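Local coordinates for sialidase B (Streptococcus pneumoniae serotype 4, PDB 4XJW), which cleaves terminal sialic acids from oligosaccharides, glycoproteins and glycolipids, hydrolysing alpha-2,3, alpha-2,6 and alpha-2,8 glycosidic linkages, at residues K259-Y263 / N405-K409. The protein carries 1 engineered substitution. Numbering follows the deposited sequence.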
loop_
_atom_site.group_PDB
_atom_site.type_symbol
_atom_site.label_atom_id
_atom_site.label_comp_id
_atom_site.label_asym_id
_atom_site.label_seq_id
_atom_site.Cartn_x
_atom_site.Cartn_y
_atom_site.Cartn_z
ATOM N N LYS A 259 -5.086 11.838 -11.618
ATOM C CA LYS A 259 -4.572 12.802 -10.660
ATOM C C LYS A 259 -5.467 14.024 -10.588
ATOM O O LYS A 259 -6.180 14.355 -11.548
ATOM C CB LYS A 259 -3.166 13.234 -11.046
ATOM C CG LYS A 259 -3.154 14.133 -12.266
ATOM C CD LYS A 259 -1.768 14.668 -12.551
ATOM C CE LYS A 259 -1.194 15.258 -11.289
ATOM N NZ LYS A 259 0.150 15.869 -11.483
ATOM N N PHE A 260 -5.431 14.677 -9.430
ATOM C CA PHE A 260 -6.068 15.965 -9.215
ATOM C C PHE A 260 -5.006 16.948 -8.765
ATOM O O PHE A 260 -3.985 16.553 -8.193
ATOM C CB PHE A 260 -7.117 15.875 -8.109
ATOM C CG PHE A 260 -8.420 15.280 -8.541
ATOM C CD1 PHE A 260 -9.088 15.757 -9.660
ATOM C CD2 PHE A 260 -8.996 14.246 -7.810
ATOM C CE1 PHE A 260 -10.321 15.222 -10.036
ATOM C CE2 PHE A 260 -10.221 13.704 -8.189
ATOM C CZ PHE A 260 -10.876 14.192 -9.301
ATOM N N ASN A 261 -5.254 18.233 -9.005
ATOM C CA ASN A 261 -4.250 19.254 -8.722
ATOM C C ASN A 261 -4.727 20.345 -7.780
ATOM O O ASN A 261 -4.067 21.387 -7.635
ATOM C CB ASN A 261 -3.721 19.851 -10.024
ATOM C CG ASN A 261 -2.851 18.871 -10.790
ATOM O OD1 ASN A 261 -1.990 18.206 -10.208
ATOM N ND2 ASN A 261 -3.089 18.754 -12.082
ATOM N N ASP A 262 -5.854 20.092 -7.121
ATOM C CA ASP A 262 -6.364 21.026 -6.131
ATOM C C ASP A 262 -5.432 21.148 -4.918
ATOM O O ASP A 262 -5.368 22.205 -4.284
ATOM C CB ASP A 262 -7.805 20.681 -5.708
ATOM C CG ASP A 262 -8.005 19.205 -5.337
ATOM O OD1 ASP A 262 -7.422 18.313 -5.997
ATOM O OD2 ASP A 262 -8.800 18.943 -4.406
ATOM N N TYR A 263 -4.716 20.071 -4.604
ATOM C CA TYR A 263 -3.656 20.105 -3.604
ATOM C C TYR A 263 -2.313 19.741 -4.226
ATOM O O TYR A 263 -2.251 18.904 -5.133
ATOM C CB TYR A 263 -3.972 19.143 -2.461
ATOM C CG TYR A 263 -4.910 19.710 -1.426
ATOM C CD1 TYR A 263 -6.196 20.114 -1.773
ATOM C CD2 TYR A 263 -4.514 19.840 -0.110
ATOM C CE1 TYR A 263 -7.073 20.631 -0.833
ATOM C CE2 TYR A 263 -5.393 20.355 0.861
ATOM C CZ TYR A 263 -6.666 20.751 0.480
ATOM O OH TYR A 263 -7.538 21.276 1.409
ATOM N N ASN A 405 -11.760 22.531 -11.279
ATOM C CA ASN A 405 -12.336 21.215 -11.546
ATOM C C ASN A 405 -13.594 21.030 -10.701
ATOM O O ASN A 405 -13.631 21.431 -9.535
ATOM C CB ASN A 405 -11.296 20.134 -11.227
ATOM C CG ASN A 405 -11.701 18.761 -11.718
ATOM O OD1 ASN A 405 -12.675 18.187 -11.250
ATOM N ND2 ASN A 405 -10.938 18.219 -12.657
ATOM N N VAL A 406 -14.621 20.405 -11.276
ATOM C CA VAL A 406 -15.894 20.253 -10.579
ATOM C C VAL A 406 -15.805 19.336 -9.355
ATOM O O VAL A 406 -16.733 19.284 -8.550
ATOM C CB VAL A 406 -17.030 19.770 -11.514
ATOM C CG1 VAL A 406 -17.296 20.790 -12.605
ATOM C CG2 VAL A 406 -16.705 18.393 -12.102
ATOM N N PHE A 407 -14.688 18.623 -9.219
ATOM C CA PHE A 407 -14.448 17.789 -8.044
ATOM C C PHE A 407 -13.759 18.533 -6.890
ATOM O O PHE A 407 -13.518 17.955 -5.824
ATOM C CB PHE A 407 -13.630 16.553 -8.450
ATOM C CG PHE A 407 -14.453 15.486 -9.125
ATOM C CD1 PHE A 407 -14.668 15.518 -10.496
ATOM C CD2 PHE A 407 -15.017 14.459 -8.381
ATOM C CE1 PHE A 407 -15.431 14.533 -11.113
ATOM C CE2 PHE A 407 -15.796 13.476 -8.992
ATOM C CZ PHE A 407 -15.990 13.514 -10.351
ATOM N N TYR A 408 -13.479 19.820 -7.086
ATOM C CA TYR A 408 -12.683 20.585 -6.128
ATOM C C TYR A 408 -13.533 21.381 -5.142
ATOM O O TYR A 408 -14.663 21.771 -5.447
ATOM C CB TYR A 408 -11.759 21.576 -6.836
ATOM C CG TYR A 408 -10.652 20.989 -7.679
ATOM C CD1 TYR A 408 -10.422 19.618 -7.737
ATOM C CD2 TYR A 408 -9.826 21.825 -8.414
ATOM C CE1 TYR A 408 -9.386 19.104 -8.518
ATOM C CE2 TYR A 408 -8.805 21.324 -9.187
ATOM C CZ TYR A 408 -8.589 19.969 -9.243
ATOM O OH TYR A 408 -7.553 19.509 -10.040
ATOM N N LYS A 409 -12.951 21.648 -3.980
ATOM C CA LYS A 409 -13.628 22.402 -2.923
ATOM C C LYS A 409 -13.904 23.839 -3.368
ATOM O O LYS A 409 -14.950 24.398 -3.050
ATOM C CB LYS A 409 -12.767 22.398 -1.663
ATOM C CG LYS A 409 -13.266 23.306 -0.546
ATOM C CD LYS A 409 -12.329 23.217 0.645
ATOM C CE LYS A 409 -12.780 24.112 1.783
ATOM N NZ LYS A 409 -11.862 24.026 2.957
HETATM O O HOH W 1 -10.267 20.864 -3.272
HETATM O O HOH W 2 -9.252 23.243 2.591
#
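Asp262 OD2 accepts two hydrogen bonds. The backbone N of Ala285 donates to it, and so does a water, 2.7 Å from OD2, which in turn accepts from the backbone N of Lys409. The carboxylate thus ties its own loop together and bridges to the other segment. It also lies flat along the Tyr408 ring, the two planes 11° apart. Asp262 CB sits over the centre of that ring in a CH-pi contact, 3.3 Å from the centroid. With chi1 at 49°, CG stands between the backbone N and the carbonyl carbon, which carries the carboxylate toward the CD1 and CE1 side of the ring. Asn405 CB covers the opposite face, so the ring is held between Asp262 CB of the other segment and Asn405 CB of its own. Its far end is held as well: Asn261 N donates to Tyr408 OH at 2.8 Å, in a nearly straight bond of 163°. Residues 405-408 form a type I beta turn, and an Asx turn overlaps its start: Asn405 OD1 takes the N-H of Phe407 on a lone pair, 2.9 Å from that N. The contact joins the long loop between strands 255-256 and 286-294 of the sialidase beta-propeller to the short loop between strands 400-403 and 413-414. It lies away from the catalytic residues and the inhibitor pocket. At the edge of the Tyr408 ring, Phe260 completes an aromatic cluster with Phe407. Its CD1 meets Tyr408 CE1, 3.5 Å away, while its CZ reaches Phe407 CB at 3.7 Å. Phe260 also stacks on Phe287, and Val307 of strand 301-308 touches Phe260 and Phe407. A second water connects Tyr263 OH, 2.9 Å from it, with Lys409 NZ; Glu395 is another partner of that hydroxyl.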